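Local coordinates for plasmodesmata-located protein 8 (Arabidopsis thaliana, PDB 6GRF) that probably modulates cell-to-cell trafficking through plasmodesmata, with a tandem DUF26 ectodomain outside the plasma membrane, at residues A[61-66]-A[111-116]; A[67-72]-A[101-106]; A[122-127]-A[199-204]. One frame throughout, in Å; residues are numbered along the deposited sequence.

Contact 1: residues A[61-66]-A[111-116]; sequences AVFGLY and TNDFLG
The loop 111-116, which follows strand 105-110 in the first DUF26 (Gnk2-homologous) domain, runs at 42° to residues 61-66 and lies over one face of strand 62-68, its CA atoms nearest at F63 and D113, 5.8 Å apart. F63 contributes the largest share of the contact. Its ring is covered on one face by D113, whose CB stands 3.6 Å from the centroid of the F63 ring, close to the ring normal, in a CH-pi contact. The D113 carboxylate lies almost parallel to that ring, 8° between the planes, while the backbone O of T111 comes to the ring edge. D113 keeps its CG anti to the backbone N (chi1 179°), and OD1 then accepts from the backbone N of L115 at 3.2 Å, an Asx turn. Within the turn, F114 sets its ring edge against the backbone O of F63, with CE1 3.6 Å from that oxygen, and R108 makes a cation-pi contact with the same ring. The strand itself stays in its sheet, bonded through its backbone to E110 and R108 on one neighbour and to V49, F47 and N45 on the other. At the far end L65 and L115 run past one another with reversed headings, the CD2 of L65 lying 3.7 Å from CD2 of L115 and equally far from CE2 of F114.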
loop_
_atom_site.group_PDB
_atom_site.type_symbol
_atom_site.label_atom_id
_atom_site.label_comp_id
_atom_site.label_asym_id
_atom_site.label_seq_id
_atom_site.Cartn_x
_atom_site.Cartn_y
_atom_site.Cartn_z
ATOM N N ALA A 61 16.824 10.385 11.795
ATOM C CA ALA A 61 16.176 10.831 10.612
ATOM C C ALA A 61 14.858 10.065 10.430
ATOM O O ALA A 61 14.669 8.979 10.976
ATOM C CB ALA A 61 17.106 10.612 9.451
ATOM N N VAL A 62 13.938 10.681 9.684
ATOM C CA VAL A 62 12.710 10.047 9.232
ATOM C C VAL A 62 12.773 9.898 7.712
ATOM O O VAL A 62 13.172 10.831 7.015
ATOM C CB VAL A 62 11.457 10.853 9.608
ATOM C CG1 VAL A 62 10.199 10.143 9.132
ATOM C CG2 VAL A 62 11.381 11.129 11.090
ATOM N N PHE A 63 12.329 8.733 7.230
ATOM C CA PHE A 63 12.159 8.439 5.826
ATOM C C PHE A 63 10.724 7.950 5.639
ATOM O O PHE A 63 10.243 7.152 6.434
ATOM C CB PHE A 63 13.116 7.339 5.354
ATOM C CG PHE A 63 14.585 7.630 5.539
ATOM C CD1 PHE A 63 15.289 8.365 4.602
ATOM C CD2 PHE A 63 15.273 7.140 6.642
ATOM C CE1 PHE A 63 16.645 8.614 4.772
ATOM C CE2 PHE A 63 16.625 7.399 6.819
ATOM C CZ PHE A 63 17.309 8.128 5.875
ATOM N N GLY A 64 10.044 8.453 4.614
ATOM C CA GLY A 64 8.673 8.061 4.413
ATOM C C GLY A 64 8.165 8.411 3.035
ATOM O O GLY A 64 8.849 9.080 2.270
ATOM N N LEU A 65 6.948 7.925 2.746
ATOM C CA LEU A 65 6.239 8.210 1.517
ATOM C C LEU A 65 4.732 8.044 1.746
ATOM O O LEU A 65 4.286 7.524 2.779
ATOM C CB LEU A 65 6.750 7.289 0.400
ATOM C CG LEU A 65 6.721 5.778 0.662
ATOM C CD1 LEU A 65 5.310 5.214 0.692
ATOM C CD2 LEU A 65 7.538 5.053 -0.378
ATOM N N TYR A 66 3.962 8.526 0.770
ATOM C CA TYR A 66 2.552 8.256 0.665
ATOM C C TYR A 66 2.248 7.917 -0.795
ATOM O O TYR A 66 2.960 8.320 -1.704
ATOM C CB TYR A 66 1.714 9.443 1.148
ATOM C CG TYR A 66 1.760 10.637 0.227
ATOM C CD1 TYR A 66 0.794 10.833 -0.746
ATOM C CD2 TYR A 66 2.784 11.567 0.318
ATOM C CE1 TYR A 66 0.847 11.914 -1.610
ATOM C CE2 TYR A 66 2.846 12.659 -0.536
ATOM C CZ TYR A 66 1.876 12.832 -1.508
ATOM O OH TYR A 66 1.941 13.899 -2.355
ATOM N N THR A 111 12.739 4.879 10.409
ATOM C CA THR A 111 14.039 5.436 10.764
ATOM C C THR A 111 15.131 4.918 9.819
ATOM O O THR A 111 16.247 5.393 9.852
ATOM C CB THR A 111 14.438 5.060 12.197
ATOM O OG1 THR A 111 14.482 3.635 12.281
ATOM C CG2 THR A 111 13.494 5.610 13.242
ATOM N N ASN A 112 14.814 3.901 9.014
ATOM C CA ASN A 112 15.768 3.337 8.041
ATOM C C ASN A 112 15.347 3.778 6.635
ATOM O O ASN A 112 14.164 3.959 6.357
ATOM C CB ASN A 112 15.864 1.807 8.096
ATOM C CG ASN A 112 15.495 1.211 9.442
ATOM O OD1 ASN A 112 16.250 1.321 10.411
ATOM N ND2 ASN A 112 14.325 0.585 9.507
ATOM N N ASP A 113 16.332 3.931 5.751
ATOM C CA ASP A 113 16.105 4.437 4.433
ATOM C C ASP A 113 15.685 3.269 3.538
ATOM O O ASP A 113 16.525 2.595 2.971
ATOM C CB ASP A 113 17.347 5.133 3.886
ATOM C CG ASP A 113 17.168 5.672 2.478
ATOM O OD1 ASP A 113 16.043 5.599 1.959
ATOM O OD2 ASP A 113 18.161 6.155 1.915
ATOM N N PHE A 114 14.374 3.073 3.416
ATOM C CA PHE A 114 13.782 1.998 2.615
ATOM C C PHE A 114 13.392 2.498 1.214
ATOM O O PHE A 114 12.935 1.700 0.381
ATOM C CB PHE A 114 12.534 1.469 3.320
ATOM C CG PHE A 114 11.377 2.435 3.291
ATOM C CD1 PHE A 114 11.229 3.393 4.281
ATOM C CD2 PHE A 114 10.442 2.398 2.268
ATOM C CE1 PHE A 114 10.163 4.281 4.255
ATOM C CE2 PHE A 114 9.388 3.296 2.233
ATOM C CZ PHE A 114 9.247 4.235 3.231
ATOM N N LEU A 115 13.540 3.807 0.962
ATOM C CA LEU A 115 13.018 4.450 -0.249
ATOM C C LEU A 115 13.717 3.878 -1.486
ATOM O O LEU A 115 14.925 3.868 -1.551
ATOM C CB LEU A 115 13.221 5.964 -0.163
ATOM C CG LEU A 115 12.337 6.685 0.849
ATOM C CD1 LEU A 115 12.674 8.174 0.898
ATOM C CD2 LEU A 115 10.867 6.472 0.526
ATOM N N GLY A 116 12.930 3.373 -2.442
ATOM C CA GLY A 116 13.443 2.939 -3.744
ATOM C C GLY A 116 13.879 1.482 -3.784
ATOM O O GLY A 116 14.118 0.953 -4.864
#

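Contact 2: residues A[67-72]-A[101-106]; sequences QCRDDL and QLEGCF
Strands 62-68 and 105-110 meet here as antiparallel neighbours, and the tight part is the pair Q67 and F106. Q67 N donates to F106 O at 2.9 Å, and F106 N returns a bond to Q67 O at 2.8 Å. One residue on, C68 and C105 form a non-hydrogen-bonded pair with CA atoms only 4.1 Å apart. Two CA-H...O contacts, C105 CA to Q67 O and C68 CA to G104 O, accompany the close approach. Both cysteines point to the face covered by helix 74-91, where I81 touches them; C68 SG is bonded to C77 and C105 SG to C80, two disulfides that tie adjacent strands to one helix.

Past this buried core of Q67, C68, G104, C105 and F106 the contact opens out, and R69, D71 and E103 are partly exposed. R69 N still reaches G104 O at 2.8 Å, a nearly straight bond (164°), but then 69-72 folds into a type I turn. The R69 chain, bent at chi3 (67°), lays its CD 3.2 Å from E103 O. E103 OE2 sits over a face of the guanidinium, 4.0 Å from R69 NH1; it lies well off the guanidinium plane and no N-H points at it, leaving an attraction of charges only. The true salt bridge is within the turn, R69 NH2 to D71 OD2 at 2.7 Å, and Y167 of the second domain adds a cation-pi contact. C68, C77 and C80 form the C-X8-C-X2-C signature of DUF26 domains, and C68-C77 and C80-C105 are two of its disulfides.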
loop_
_atom_site.group_PDB
_atom_site.type_symbol
_atom_site.label_atom_id
_atom_site.label_comp_id
_atom_site.label_asym_id
_atom_site.label_seq_id
_atom_site.Cartn_x
_atom_site.Cartn_y
_atom_site.Cartn_z
ATOM N N GLN A 67 1.175 7.149 -0.995
ATOM C CA GLN A 67 0.677 6.803 -2.326
ATOM C C GLN A 67 -0.850 6.809 -2.245
ATOM O O GLN A 67 -1.403 6.021 -1.494
ATOM C CB GLN A 67 1.252 5.445 -2.744
ATOM C CG GLN A 67 0.755 4.950 -4.090
ATOM C CD GLN A 67 1.259 5.829 -5.211
ATOM O OE1 GLN A 67 0.512 6.602 -5.814
ATOM N NE2 GLN A 67 2.528 5.706 -5.516
ATOM N N CYS A 68 -1.498 7.726 -2.970
ATOM C CA CYS A 68 -2.943 7.681 -3.154
ATOM C C CYS A 68 -3.275 6.739 -4.314
ATOM O O CYS A 68 -2.440 6.482 -5.172
ATOM C CB CYS A 68 -3.530 9.055 -3.450
ATOM S SG CYS A 68 -3.379 10.199 -2.054
ATOM N N ARG A 69 -4.511 6.237 -4.327
ATOM C CA ARG A 69 -5.020 5.550 -5.497
ATOM C C ARG A 69 -4.894 6.505 -6.689
ATOM O O ARG A 69 -5.413 7.606 -6.652
ATOM C CB ARG A 69 -6.459 5.084 -5.269
ATOM C CG ARG A 69 -6.564 3.648 -4.778
ATOM C CD ARG A 69 -8.000 3.222 -4.511
ATOM N NE ARG A 69 -8.819 3.148 -5.708
ATOM C CZ ARG A 69 -9.007 2.041 -6.428
ATOM N NH1 ARG A 69 -8.278 0.965 -6.181
ATOM N NH2 ARG A 69 -9.927 2.004 -7.382
ATOM N N ASP A 70 -4.182 6.058 -7.728
ATOM C CA ASP A 70 -3.876 6.864 -8.913
ATOM C C ASP A 70 -5.139 7.177 -9.728
ATOM O O ASP A 70 -5.098 8.042 -10.587
ATOM C CB ASP A 70 -2.862 6.156 -9.819
ATOM C CG ASP A 70 -1.412 6.556 -9.604
ATOM O OD1 ASP A 70 -1.162 7.754 -9.350
ATOM O OD2 ASP A 70 -0.537 5.666 -9.705
ATOM N N ASP A 71 -6.243 6.463 -9.477
ATOM C CA ASP A 71 -7.492 6.672 -10.231
ATOM C C ASP A 71 -8.441 7.607 -9.464
ATOM O O ASP A 71 -9.649 7.593 -9.715
ATOM C CB ASP A 71 -8.176 5.342 -10.580
ATOM C CG ASP A 71 -8.493 4.452 -9.385
ATOM O OD1 ASP A 71 -7.804 4.585 -8.360
ATOM O OD2 ASP A 71 -9.417 3.626 -9.492
ATOM N N LEU A 72 -7.899 8.437 -8.565
ATOM C CA LEU A 72 -8.715 9.358 -7.763
ATOM C C LEU A 72 -8.242 10.803 -7.946
ATOM O O LEU A 72 -7.091 11.058 -8.302
ATOM C CB LEU A 72 -8.663 8.938 -6.290
ATOM C CG LEU A 72 -9.574 7.768 -5.909
ATOM C CD1 LEU A 72 -9.595 7.581 -4.398
ATOM C CD2 LEU A 72 -10.991 7.952 -6.448
ATOM N N GLN A 101 -2.698 1.536 5.552
ATOM C CA GLN A 101 -3.362 1.394 4.285
ATOM C C GLN A 101 -4.863 1.598 4.513
ATOM O O GLN A 101 -5.509 0.826 5.235
ATOM C CB GLN A 101 -3.015 0.029 3.693
ATOM C CG GLN A 101 -3.681 -0.253 2.353
ATOM C CD GLN A 101 -3.017 0.435 1.188
ATOM O OE1 GLN A 101 -3.634 1.248 0.507
ATOM N NE2 GLN A 101 -1.769 0.089 0.923
ATOM N N LEU A 102 -5.376 2.699 3.957
ATOM C CA LEU A 102 -6.800 2.942 3.804
ATOM C C LEU A 102 -7.175 2.551 2.373
ATOM O O LEU A 102 -6.288 2.365 1.537
ATOM C CB LEU A 102 -7.098 4.421 4.072
ATOM C CG LEU A 102 -6.623 4.980 5.418
ATOM C CD1 LEU A 102 -7.150 6.388 5.631
ATOM C CD2 LEU A 102 -7.047 4.097 6.581
ATOM N N GLU A 103 -8.474 2.448 2.088
ATOM C CA GLU A 103 -8.910 2.091 0.743
ATOM C C GLU A 103 -8.262 3.025 -0.295
ATOM O O GLU A 103 -7.821 2.578 -1.345
ATOM C CB GLU A 103 -10.437 2.120 0.643
ATOM C CG GLU A 103 -10.969 1.784 -0.742
ATOM C CD GLU A 103 -10.406 0.511 -1.359
ATOM O OE1 GLU A 103 -10.351 -0.530 -0.649
ATOM O OE2 GLU A 103 -10.002 0.564 -2.548
ATOM N N GLY A 104 -8.189 4.316 0.018
ATOM C CA GLY A 104 -7.769 5.334 -0.925
ATOM C C GLY A 104 -6.280 5.658 -0.894
ATOM O O GLY A 104 -5.784 6.286 -1.811
ATOM N N CYS A 105 -5.562 5.298 0.173
ATOM C CA CYS A 105 -4.190 5.806 0.308
ATOM C C CYS A 105 -3.368 4.976 1.290
ATOM O O CYS A 105 -3.887 4.267 2.145
ATOM C CB CYS A 105 -4.171 7.279 0.703
ATOM S SG CYS A 105 -5.097 7.657 2.215
ATOM N N PHE A 106 -2.052 5.084 1.105
ATOM C CA PHE A 106 -1.064 4.397 1.873
ATOM C C PHE A 106 -0.067 5.434 2.395
ATOM O O PHE A 106 0.330 6.322 1.646
ATOM C CB PHE A 106 -0.398 3.336 1.003
ATOM C CG PHE A 106 0.774 2.635 1.638
ATOM C CD1 PHE A 106 0.583 1.718 2.658
ATOM C CD2 PHE A 106 2.065 2.862 1.184
ATOM C CE1 PHE A 106 1.659 1.050 3.222
ATOM C CE2 PHE A 106 3.136 2.186 1.742
ATOM C CZ PHE A 106 2.933 1.289 2.763
#

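Contact 3: residues A[122-127]-A[199-204]; sequences LRYKKC and AAEVYL
Y203 O accepts two backbone bonds, from R123 N at 2.8 Å and from Y124 N at 3.1 Å, both donors in the carbonyl plane: a classic beta bulge near the start of strand 122-127. Beyond it strands 122-127 and 199-204 pair regularly, antiparallel at 167°. Y203 N answers to Y124 O, and K126 and E201 exchange another pair of bonds.

On the face that carries Y124, K126, E201 and Y203, the two tyrosine side chains run alongside each other in the same direction. They touch through CD2 of Y124 and CD2 of Y203, 3.8 Å apart, with the Y203 atom at the edge of the Y124 ring. E201 CG lies between the backbone N and the carbonyl carbon (chi1 47°), and the chain extends alongside K126, its OE2 3.8 Å from K126 CB and equally near the edge of the Y124 ring at CE2. The other carboxylate oxygen, OE1, accepts from Y203 OH at 3.1 Å, from above the carboxylate plane, a link that joins two residues of one strand and should steady the E201 carboxylate beside Y124. K126 NZ is 6.2 Å from E201 OE2, too far for a salt bridge.

The opposite face holds K125, C127, A200 and V202. L190 of helix 176-193 packs on A200 and V202. At the bulge end, L122 CD1 meets L204 CD2 at 4.0 Å. Farther out, Y208 stacks on Y203, while I9 of the first domain touches both tyrosines. The edge strand 122-127 thus pairs with its inner neighbour 199-204, with helix 176-193 packed on one face and C127 disulfide-bonded to C194 beyond its end: the edge of the five-stranded antiparallel sheet of a DUF26 (Gnk2-like) domain.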
loop_
_atom_site.group_PDB
_atom_site.type_symbol
_atom_site.label_atom_id
_atom_site.label_comp_id
_atom_site.label_asym_id
_atom_site.label_seq_id
_atom_site.Cartn_x
_atom_site.Cartn_y
_atom_site.Cartn_z
ATOM N N LEU A 122 5.226 -9.905 2.668
ATOM C CA LEU A 122 3.794 -9.859 2.840
ATOM C C LEU A 122 3.437 -8.952 4.022
ATOM O O LEU A 122 3.873 -9.180 5.131
ATOM C CB LEU A 122 3.289 -11.286 3.078
ATOM C CG LEU A 122 1.800 -11.405 3.402
ATOM C CD1 LEU A 122 0.964 -10.761 2.306
ATOM C CD2 LEU A 122 1.411 -12.864 3.606
ATOM N N ARG A 123 2.598 -7.952 3.770
ATOM C CA ARG A 123 2.150 -7.031 4.809
ATOM C C ARG A 123 0.758 -7.425 5.304
ATOM O O ARG A 123 0.514 -7.402 6.497
ATOM C CB ARG A 123 2.155 -5.593 4.285
ATOM C CG ARG A 123 3.556 -5.018 4.139
ATOM C CD ARG A 123 4.340 -5.113 5.435
ATOM N NE ARG A 123 5.267 -4.004 5.574
ATOM C CZ ARG A 123 6.593 -4.092 5.500
ATOM N NH1 ARG A 123 7.187 -5.263 5.358
ATOM N NH2 ARG A 123 7.319 -2.996 5.572
ATOM N N TYR A 124 -0.139 -7.780 4.379
ATOM C CA TYR A 124 -1.511 -8.106 4.722
ATOM C C TYR A 124 -2.163 -8.864 3.553
ATOM O O TYR A 124 -1.880 -8.607 2.391
ATOM C CB TYR A 124 -2.292 -6.837 5.092
ATOM C CG TYR A 124 -3.750 -7.061 5.407
ATOM C CD1 TYR A 124 -4.140 -7.674 6.589
ATOM C CD2 TYR A 124 -4.746 -6.682 4.520
ATOM C CE1 TYR A 124 -5.475 -7.895 6.890
ATOM C CE2 TYR A 124 -6.089 -6.897 4.804
ATOM C CZ TYR A 124 -6.452 -7.506 5.993
ATOM O OH TYR A 124 -7.766 -7.741 6.278
ATOM N N LYS A 125 -3.035 -9.814 3.893
ATOM C CA LYS A 125 -3.818 -10.534 2.912
ATOM C C LYS A 125 -5.175 -10.884 3.519
ATOM O O LYS A 125 -5.297 -11.072 4.725
ATOM C CB LYS A 125 -3.103 -11.810 2.458
ATOM C CG LYS A 125 -2.950 -12.882 3.527
ATOM C CD LYS A 125 -3.613 -14.174 3.146
ATOM C CE LYS A 125 -3.650 -15.163 4.291
ATOM N NZ LYS A 125 -5.009 -15.268 4.874
ATOM N N LYS A 126 -6.186 -10.944 2.655
ATOM C CA LYS A 126 -7.509 -11.377 3.022
ATOM C C LYS A 126 -8.090 -12.164 1.846
ATOM O O LYS A 126 -8.115 -11.649 0.734
ATOM C CB LYS A 126 -8.364 -10.156 3.361
ATOM C CG LYS A 126 -9.677 -10.459 4.067
ATOM C CD LYS A 126 -10.578 -9.238 4.144
ATOM C CE LYS A 126 -11.333 -9.115 5.448
ATOM N NZ LYS A 126 -12.410 -10.125 5.533
ATOM N N CYS A 127 -8.468 -13.420 2.105
ATOM C CA CYS A 127 -9.255 -14.233 1.191
ATOM C C CYS A 127 -10.718 -14.171 1.638
ATOM O O CYS A 127 -11.009 -14.279 2.823
ATOM C CB CYS A 127 -8.843 -15.704 1.171
ATOM S SG CYS A 127 -7.059 -16.037 1.233
ATOM N N ALA A 199 -12.885 -13.757 -4.115
ATOM C CA ALA A 199 -12.295 -12.457 -3.979
ATOM C C ALA A 199 -11.148 -12.548 -2.972
ATOM O O ALA A 199 -11.273 -13.207 -1.961
ATOM C CB ALA A 199 -13.339 -11.463 -3.535
ATOM N N ALA A 200 -10.036 -11.885 -3.275
ATOM C CA ALA A 200 -8.917 -11.820 -2.349
ATOM C C ALA A 200 -8.080 -10.566 -2.602
ATOM O O ALA A 200 -8.172 -9.966 -3.652
ATOM C CB ALA A 200 -8.080 -13.058 -2.487
ATOM N N GLU A 201 -7.253 -10.205 -1.614
ATOM C CA GLU A 201 -6.338 -9.067 -1.705
ATOM C C GLU A 201 -5.013 -9.447 -1.035
ATOM O O GLU A 201 -5.003 -10.105 -0.016
ATOM C CB GLU A 201 -6.973 -7.800 -1.122
ATOM C CG GLU A 201 -7.663 -7.961 0.230
ATOM C CD GLU A 201 -8.325 -6.689 0.776
ATOM O OE1 GLU A 201 -8.492 -5.717 -0.014
ATOM O OE2 GLU A 201 -8.672 -6.649 1.996
ATOM N N VAL A 202 -3.903 -9.063 -1.669
ATOM C CA VAL A 202 -2.577 -9.198 -1.103
ATOM C C VAL A 202 -1.849 -7.851 -1.167
ATOM O O VAL A 202 -1.758 -7.211 -2.231
ATOM C CB VAL A 202 -1.778 -10.298 -1.819
ATOM C CG1 VAL A 202 -0.284 -10.159 -1.580
ATOM C CG2 VAL A 202 -2.266 -11.670 -1.398
ATOM N N TYR A 203 -1.312 -7.440 -0.013
ATOM C CA TYR A 203 -0.567 -6.205 0.122
ATOM C C TYR A 203 0.866 -6.542 0.532
ATOM O O TYR A 203 1.079 -7.140 1.576
ATOM C CB TYR A 203 -1.213 -5.292 1.158
ATOM C CG TYR A 203 -2.591 -4.815 0.788
ATOM C CD1 TYR A 203 -2.777 -3.588 0.182
ATOM C CD2 TYR A 203 -3.707 -5.586 1.052
ATOM C CE1 TYR A 203 -4.039 -3.142 -0.166
ATOM C CE2 TYR A 203 -4.975 -5.159 0.707
ATOM C CZ TYR A 203 -5.138 -3.937 0.088
ATOM O OH TYR A 203 -6.380 -3.503 -0.244
ATOM N N LEU A 204 1.818 -6.192 -0.333
ATOM C CA LEU A 204 3.225 -6.301 -0.023
ATOM C C LEU A 204 3.742 -4.913 0.355
ATOM O O LEU A 204 3.002 -3.945 0.316
ATOM C CB LEU A 204 3.966 -6.866 -1.236
ATOM C CG LEU A 204 3.388 -8.159 -1.806
ATOM C CD1 LEU A 204 4.304 -8.715 -2.879
ATOM C CD2 LEU A 204 3.155 -9.187 -0.708
#

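How the contacts relate
Contacts 1 and 2 belong to the first Gnk2-homologous domain, contact 3 to the second. Strand 62-68 serves both of the first two, whose centres are 18 Å apart, and residues 67-72 and 101-106 fall between the two segments of contact 1 in sequence. L65 and Y66 touch F106, joining the pair directly. Contact 3 follows, its first strand starting six residues after contact 1 closes, in a second five-stranded antiparallel sheet of the same strand order, 1-4-5-3-2. Its centre lies 15 Å from contact 2, which it meets where Q101 CG packs on Y203 CE1, and 23 Å from contact 1. Contacts 2 and 3 lie at the interdomain interface, which the L65/G116 end of contact 1 also reaches.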